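Local atomic coordinates of uncharacterized protein (Sus scrofa, PDB entry 5BNI), a protein that belongs to the ADP-ribosyl cyclase family as porcine CD38 and contains a four-stranded parallel beta-sheet accompanied by helices. Residues C152-V157 against V186-A191; R146-A151 against H179-S184. All blocks are in the same frame, centred on the assembly; numbering follows the deposited sequence.

Interaction 1 of 2, residues C152-V157 against V186-A191; sequences CGMVQV and VHTLKA
Gly153 to Val157 and Val186 to Ala191 run side by side as parallel strands, their short axes 4.5 Å apart at closest approach and inclined by 23°. Val155 pairs with Leu189 and bonds to both residues flanking that leucine. Its N donates to Thr188 O at 3.1 Å, and its O accepts from Lys190 N at 2.6 Å. The alternation continues one step on, where Val157 N bonds to Lys190 O at 3.1 Å, while the start is looser, with a weak bond from His187 N to Gly153 O. This pairing is the central seam of a parallel sheet and joins the two strands of a beta-alpha-beta unit, connected through helix 172-177; strands 74-77 and 223-230 lie outside them. One face carries the aliphatic residues. Val155 meets Val186 at about a right angle, CG2 to CG1 at 3.8 Å, and its other methyl, CG1, touches Leu189 CD1 at 4.0 Å. That leucine methyl also approaches Val157 CG1. On the other face, with CG anti to the backbone N (chi1 -168°), Met154 brings CG to 3.5 Å from Thr188 OG1. The chain then bends, and SD comes to 4.0 Å from Lys190 CB. Gln156 and Lys190 lie alongside, pointing the same way. At the start, His187 lays one ring face over Gly153, whose O sits above the plane toward the rim.

Interaction 2 of 2, residues R146-A151 against H179-S184; sequences RFAENA and HSLQPS
Ala148, Glu149 and Ala151 meet Ser180, Leu181 and Gln182 where the C-terminal end of a helix packs against a loop, in the layer beside the parallel beta-sheet. Helix 135-149 finishes here and leads through a short turn into strand 153-160, whereas the loop follows helix 172-177 and runs on into strand 186-195, so the contact joins the ends of two helix-to-strand connections of this alpha/beta fold. The joint is part polar and part apolar. Gln182 reaches across with its extended side chain and donates NE2 to Glu149 O at 2.7 Å, with an N-H...O angle of 157°. The oxygen lies in the plane of the amide, while the donor approaches it tilted from the carbonyl plane. Lys185 adds a weak bond to the same carbonyl. A water molecule gives a second link, accepting from Gln182 N at 2.9 Å and lying within hydrogen-bonding distance of Ala148 O (2.6 Å) and Ala151 O (3.0 Å); with more acceptors in reach than protons, it need not serve both at once. Leu181 supplies the apolar part. It starts away from the helix, but with CG anti to its carbonyl carbon (chi1 -67°) the chain turns CD2 back, to 3.9 Å from Ala148 CB. That methyl also reaches Ala151 CB, so it touches both the last helical turn and the loop just after it. Lys220 bonds to the carbonyls of His179 and Leu181, holding the loop. Ser180 rests its CB on Ala148 CB at 3.9 Å and also touches the CG of Glu149. Beyond that methylene the extended glutamate chain carries its carboxylate to Arg146, one turn earlier in the same helix, whose NH2 meets Glu149 OE2 on the syn side, though tilted from the carboxylate plane, in a salt bridge of 3.3 Å.

Followed from the N terminus, the chain leaves helix 135-149 through 146-151 and passes at once into 152-157. It then makes its excursion through helix 172-177, comes back to the helix end at 179-184, closing interaction 2 over 27 intervening residues, and finally enters 186-191, closing interaction 1 over 28. The four segments therefore alternate, and the two closures cross instead of nesting. Interaction 1 unites neighbouring strands of the sheet, whereas interaction 2 joins the helix before strand 153-160 to the loop before strand 186-195. Their centres lie 10 Å apart, and they meet where Val186 CG2 packs 3.2 Å from Ala151 O.

Interaction 1 of 2, residues C152-V157 against V186-A191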
loop_
_atom_site.group_PDB
_atom_site.type_symbol
_atom_site.label_atom_id
_atom_site.label_comp_id
_atom_site.label_asym_id
_atom_site.label_seq_id
_atom_site.Cartn_x
_atom_site.Cartn_y
_atom_site.Cartn_z
ATOM N N CYS A 152 -7.385 -10.304 -7.004
ATOM C CA CYS A 152 -7.937 -11.504 -7.624
ATOM C C CYS A 152 -7.171 -11.987 -8.824
ATOM O O CYS A 152 -6.582 -11.210 -9.597
ATOM C CB CYS A 152 -9.428 -11.383 -8.036
ATOM S SG CYS A 152 -9.869 -9.992 -9.079
ATOM N N GLY A 153 -7.288 -13.296 -9.016
ATOM C CA GLY A 153 -6.698 -13.940 -10.160
ATOM C C GLY A 153 -5.223 -14.128 -9.862
ATOM O O GLY A 153 -4.863 -14.738 -8.849
ATOM N N MET A 154 -4.366 -13.600 -10.733
ATOM C CA MET A 154 -2.934 -13.699 -10.535
ATOM C C MET A 154 -2.438 -12.420 -9.865
ATOM O O MET A 154 -2.922 -11.327 -10.160
ATOM C CB MET A 154 -2.239 -13.930 -11.893
ATOM C CG MET A 154 -0.765 -14.342 -11.845
ATOM S SD MET A 154 0.322 -12.943 -12.157
ATOM C CE MET A 154 -0.430 -12.238 -13.639
ATOM N N VAL A 155 -1.474 -12.563 -8.950
ATOM C CA VAL A 155 -0.900 -11.440 -8.206
ATOM C C VAL A 155 0.613 -11.515 -8.325
ATOM O O VAL A 155 1.177 -12.604 -8.436
ATOM C CB VAL A 155 -1.334 -11.497 -6.737
ATOM C CG1 VAL A 155 -0.662 -10.416 -5.909
ATOM C CG2 VAL A 155 -2.846 -11.318 -6.656
ATOM N N GLN A 156 1.281 -10.359 -8.327
ATOM C CA GLN A 156 2.730 -10.344 -8.420
ATOM C C GLN A 156 3.388 -9.397 -7.455
ATOM O O GLN A 156 2.859 -8.318 -7.145
ATOM C CB GLN A 156 3.175 -10.029 -9.844
ATOM C CG GLN A 156 2.258 -9.117 -10.597
ATOM C CD GLN A 156 2.497 -9.203 -12.091
ATOM O OE1 GLN A 156 2.758 -10.280 -12.631
ATOM N NE2 GLN A 156 2.406 -8.063 -12.767
ATOM N N VAL A 157 4.552 -9.813 -6.976
ATOM C CA VAL A 157 5.339 -9.021 -6.040
ATOM C C VAL A 157 6.730 -8.901 -6.625
ATOM O O VAL A 157 7.336 -9.898 -7.032
ATOM C CB VAL A 157 5.392 -9.636 -4.600
ATOM C CG1 VAL A 157 6.033 -11.012 -4.607
ATOM C CG2 VAL A 157 6.147 -8.700 -3.658
ATOM N N VAL A 186 -7.531 -15.581 -5.311
ATOM C CA VAL A 186 -6.197 -15.577 -5.896
ATOM C C VAL A 186 -5.663 -16.993 -6.129
ATOM O O VAL A 186 -5.337 -17.712 -5.182
ATOM C CB VAL A 186 -5.207 -14.819 -4.990
ATOM C CG1 VAL A 186 -3.810 -14.859 -5.581
ATOM C CG2 VAL A 186 -5.646 -13.374 -4.800
ATOM N N HIS A 187 -5.543 -17.386 -7.395
ATOM C CA HIS A 187 -5.053 -18.703 -7.705
ATOM C C HIS A 187 -3.523 -18.851 -7.706
ATOM O O HIS A 187 -3.012 -19.928 -7.401
ATOM C CB HIS A 187 -5.679 -19.216 -9.005
ATOM C CG HIS A 187 -5.413 -18.362 -10.206
ATOM N ND1 HIS A 187 -4.217 -18.391 -10.889
ATOM C CD2 HIS A 187 -6.205 -17.487 -10.871
ATOM C CE1 HIS A 187 -4.273 -17.565 -11.917
ATOM N NE2 HIS A 187 -5.472 -17.004 -11.932
ATOM N N THR A 188 -2.783 -17.797 -8.039
ATOM C CA THR A 188 -1.317 -17.869 -8.028
ATOM C C THR A 188 -0.637 -16.544 -7.707
ATOM O O THR A 188 -1.138 -15.478 -8.044
ATOM C CB THR A 188 -0.697 -18.404 -9.370
ATOM O OG1 THR A 188 -0.196 -17.312 -10.145
ATOM C CG2 THR A 188 -1.694 -19.173 -10.209
ATOM N N LEU A 189 0.520 -16.628 -7.061
ATOM C CA LEU A 189 1.350 -15.464 -6.802
ATOM C C LEU A 189 2.607 -15.592 -7.633
ATOM O O LEU A 189 3.296 -16.591 -7.566
ATOM C CB LEU A 189 1.745 -15.369 -5.324
ATOM C CG LEU A 189 2.839 -14.341 -5.030
ATOM C CD1 LEU A 189 2.421 -12.979 -5.521
ATOM C CD2 LEU A 189 3.079 -14.267 -3.557
ATOM N N LYS A 190 2.909 -14.585 -8.427
ATOM C CA LYS A 190 4.102 -14.610 -9.245
ATOM C C LYS A 190 5.123 -13.673 -8.629
ATOM O O LYS A 190 4.851 -12.492 -8.427
ATOM C CB LYS A 190 3.771 -14.171 -10.662
ATOM C CG LYS A 190 4.532 -14.964 -11.699
ATOM C CD LYS A 190 5.468 -14.104 -12.522
ATOM C CE LYS A 190 4.908 -13.960 -13.936
ATOM N NZ LYS A 190 4.469 -12.571 -14.276
ATOM N N ALA A 191 6.303 -14.198 -8.319
ATOM C CA ALA A 191 7.353 -13.388 -7.727
ATOM C C ALA A 191 8.424 -13.133 -8.747
ATOM O O ALA A 191 8.811 -14.035 -9.483
ATOM C CB ALA A 191 7.939 -14.088 -6.522
#

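Interaction 2 of 2, residues R146-A151 against H179-S184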
loop_
_atom_site.group_PDB
_atom_site.type_symbol
_atom_site.label_atom_id
_atom_site.label_comp_id
_atom_site.label_asym_id
_atom_site.label_seq_id
_atom_site.Cartn_x
_atom_site.Cartn_y
_atom_site.Cartn_z
ATOM N N ARG A 146 -6.561 -4.460 2.962
ATOM C CA ARG A 146 -7.749 -4.469 2.117
ATOM C C ARG A 146 -7.405 -4.699 0.635
ATOM O O ARG A 146 -8.114 -5.417 -0.084
ATOM C CB ARG A 146 -8.510 -3.153 2.287
ATOM C CG ARG A 146 -10.010 -3.333 2.494
ATOM C CD ARG A 146 -10.292 -4.323 3.617
ATOM N NE ARG A 146 -11.020 -3.723 4.735
ATOM C CZ ARG A 146 -11.085 -4.265 5.956
ATOM N NH1 ARG A 146 -11.769 -3.662 6.920
ATOM N NH2 ARG A 146 -10.458 -5.416 6.218
ATOM N N PHE A 147 -6.317 -4.085 0.191
ATOM C CA PHE A 147 -5.845 -4.184 -1.184
ATOM C C PHE A 147 -5.574 -5.632 -1.505
ATOM O O PHE A 147 -5.939 -6.123 -2.577
ATOM C CB PHE A 147 -4.564 -3.357 -1.346
ATOM C CG PHE A 147 -4.057 -3.262 -2.757
ATOM C CD1 PHE A 147 -4.864 -2.772 -3.777
ATOM C CD2 PHE A 147 -2.754 -3.624 -3.062
ATOM C CE1 PHE A 147 -4.398 -2.674 -5.097
ATOM C CE2 PHE A 147 -2.273 -3.536 -4.374
ATOM C CZ PHE A 147 -3.087 -3.058 -5.390
ATOM N N ALA A 148 -4.950 -6.322 -0.556
ATOM C CA ALA A 148 -4.616 -7.724 -0.752
ATOM C C ALA A 148 -5.828 -8.636 -0.658
ATOM O O ALA A 148 -5.838 -9.704 -1.269
ATOM C CB ALA A 148 -3.549 -8.153 0.245
ATOM N N GLU A 149 -6.834 -8.223 0.118
ATOM C CA GLU A 149 -8.060 -9.017 0.296
ATOM C C GLU A 149 -8.924 -8.975 -0.951
ATOM O O GLU A 149 -9.637 -9.927 -1.255
ATOM C CB GLU A 149 -8.875 -8.486 1.459
ATOM C CG GLU A 149 -8.270 -8.732 2.831
ATOM C CD GLU A 149 -9.076 -8.081 3.946
ATOM O OE1 GLU A 149 -8.684 -8.237 5.127
ATOM O OE2 GLU A 149 -10.111 -7.422 3.643
ATOM N N ASN A 150 -8.848 -7.856 -1.665
ATOM C CA ASN A 150 -9.626 -7.653 -2.879
ATOM C C ASN A 150 -8.877 -8.082 -4.112
ATOM O O ASN A 150 -9.412 -7.996 -5.211
ATOM C CB ASN A 150 -10.047 -6.193 -2.986
ATOM C CG ASN A 150 -10.976 -5.791 -1.860
ATOM O OD1 ASN A 150 -11.179 -4.610 -1.613
ATOM N ND2 ASN A 150 -11.545 -6.779 -1.165
ATOM N N ALA A 151 -7.646 -8.551 -3.924
ATOM C CA ALA A 151 -6.817 -8.959 -5.057
ATOM C C ALA A 151 -7.407 -10.207 -5.691
ATOM O O ALA A 151 -7.888 -11.076 -5.006
ATOM C CB ALA A 151 -5.394 -9.217 -4.622
ATOM N N HIS A 179 -0.488 -12.541 3.687
ATOM C CA HIS A 179 -1.411 -13.222 4.568
ATOM C C HIS A 179 -2.858 -12.816 4.351
ATOM O O HIS A 179 -3.759 -13.551 4.711
ATOM C CB HIS A 179 -0.976 -13.013 6.010
ATOM C CG HIS A 179 0.299 -13.709 6.330
ATOM N ND1 HIS A 179 0.407 -15.080 6.328
ATOM C CD2 HIS A 179 1.533 -13.232 6.619
ATOM C CE1 HIS A 179 1.651 -15.421 6.617
ATOM N NE2 HIS A 179 2.356 -14.318 6.802
ATOM N N SER A 180 -3.076 -11.645 3.760
ATOM C CA SER A 180 -4.428 -11.182 3.522
ATOM C C SER A 180 -4.906 -11.553 2.129
ATOM O O SER A 180 -6.024 -11.201 1.751
ATOM C CB SER A 180 -4.516 -9.672 3.717
ATOM O OG SER A 180 -4.623 -9.349 5.089
ATOM N N LEU A 181 -4.066 -12.235 1.349
ATOM C CA LEU A 181 -4.509 -12.695 0.033
ATOM C C LEU A 181 -5.466 -13.849 0.301
ATOM O O LEU A 181 -5.254 -14.627 1.227
ATOM C CB LEU A 181 -3.331 -13.166 -0.842
ATOM C CG LEU A 181 -2.329 -12.087 -1.300
ATOM C CD1 LEU A 181 -1.153 -12.710 -2.022
ATOM C CD2 LEU A 181 -2.995 -11.079 -2.217
ATOM N N GLN A 182 -6.511 -13.989 -0.492
ATOM C CA GLN A 182 -7.478 -15.050 -0.234
ATOM C C GLN A 182 -7.423 -16.186 -1.266
ATOM O O GLN A 182 -7.494 -15.944 -2.472
ATOM C CB GLN A 182 -8.869 -14.458 -0.154
ATOM C CG GLN A 182 -8.952 -13.251 0.755
ATOM C CD GLN A 182 -10.386 -12.828 1.016
ATOM O OE1 GLN A 182 -11.125 -13.496 1.752
ATOM N NE2 GLN A 182 -10.780 -11.704 0.435
ATOM N N PRO A 183 -7.304 -17.439 -0.790
ATOM C CA PRO A 183 -7.252 -18.586 -1.695
ATOM C C PRO A 183 -8.478 -18.635 -2.583
ATOM O O PRO A 183 -8.423 -19.217 -3.665
ATOM C CB PRO A 183 -7.240 -19.785 -0.727
ATOM C CG PRO A 183 -6.573 -19.257 0.493
ATOM C CD PRO A 183 -7.153 -17.859 0.621
ATOM N N SER A 184 -9.575 -18.023 -2.132
ATOM C CA SER A 184 -10.810 -18.062 -2.904
ATOM C C SER A 184 -10.873 -17.072 -4.064
ATOM O O SER A 184 -11.789 -17.145 -4.890
ATOM C CB SER A 184 -12.016 -17.840 -2.007
ATOM O OG SER A 184 -12.015 -16.488 -1.554
HETATM O O HOH W 1 -7.136 -11.766 -2.220
#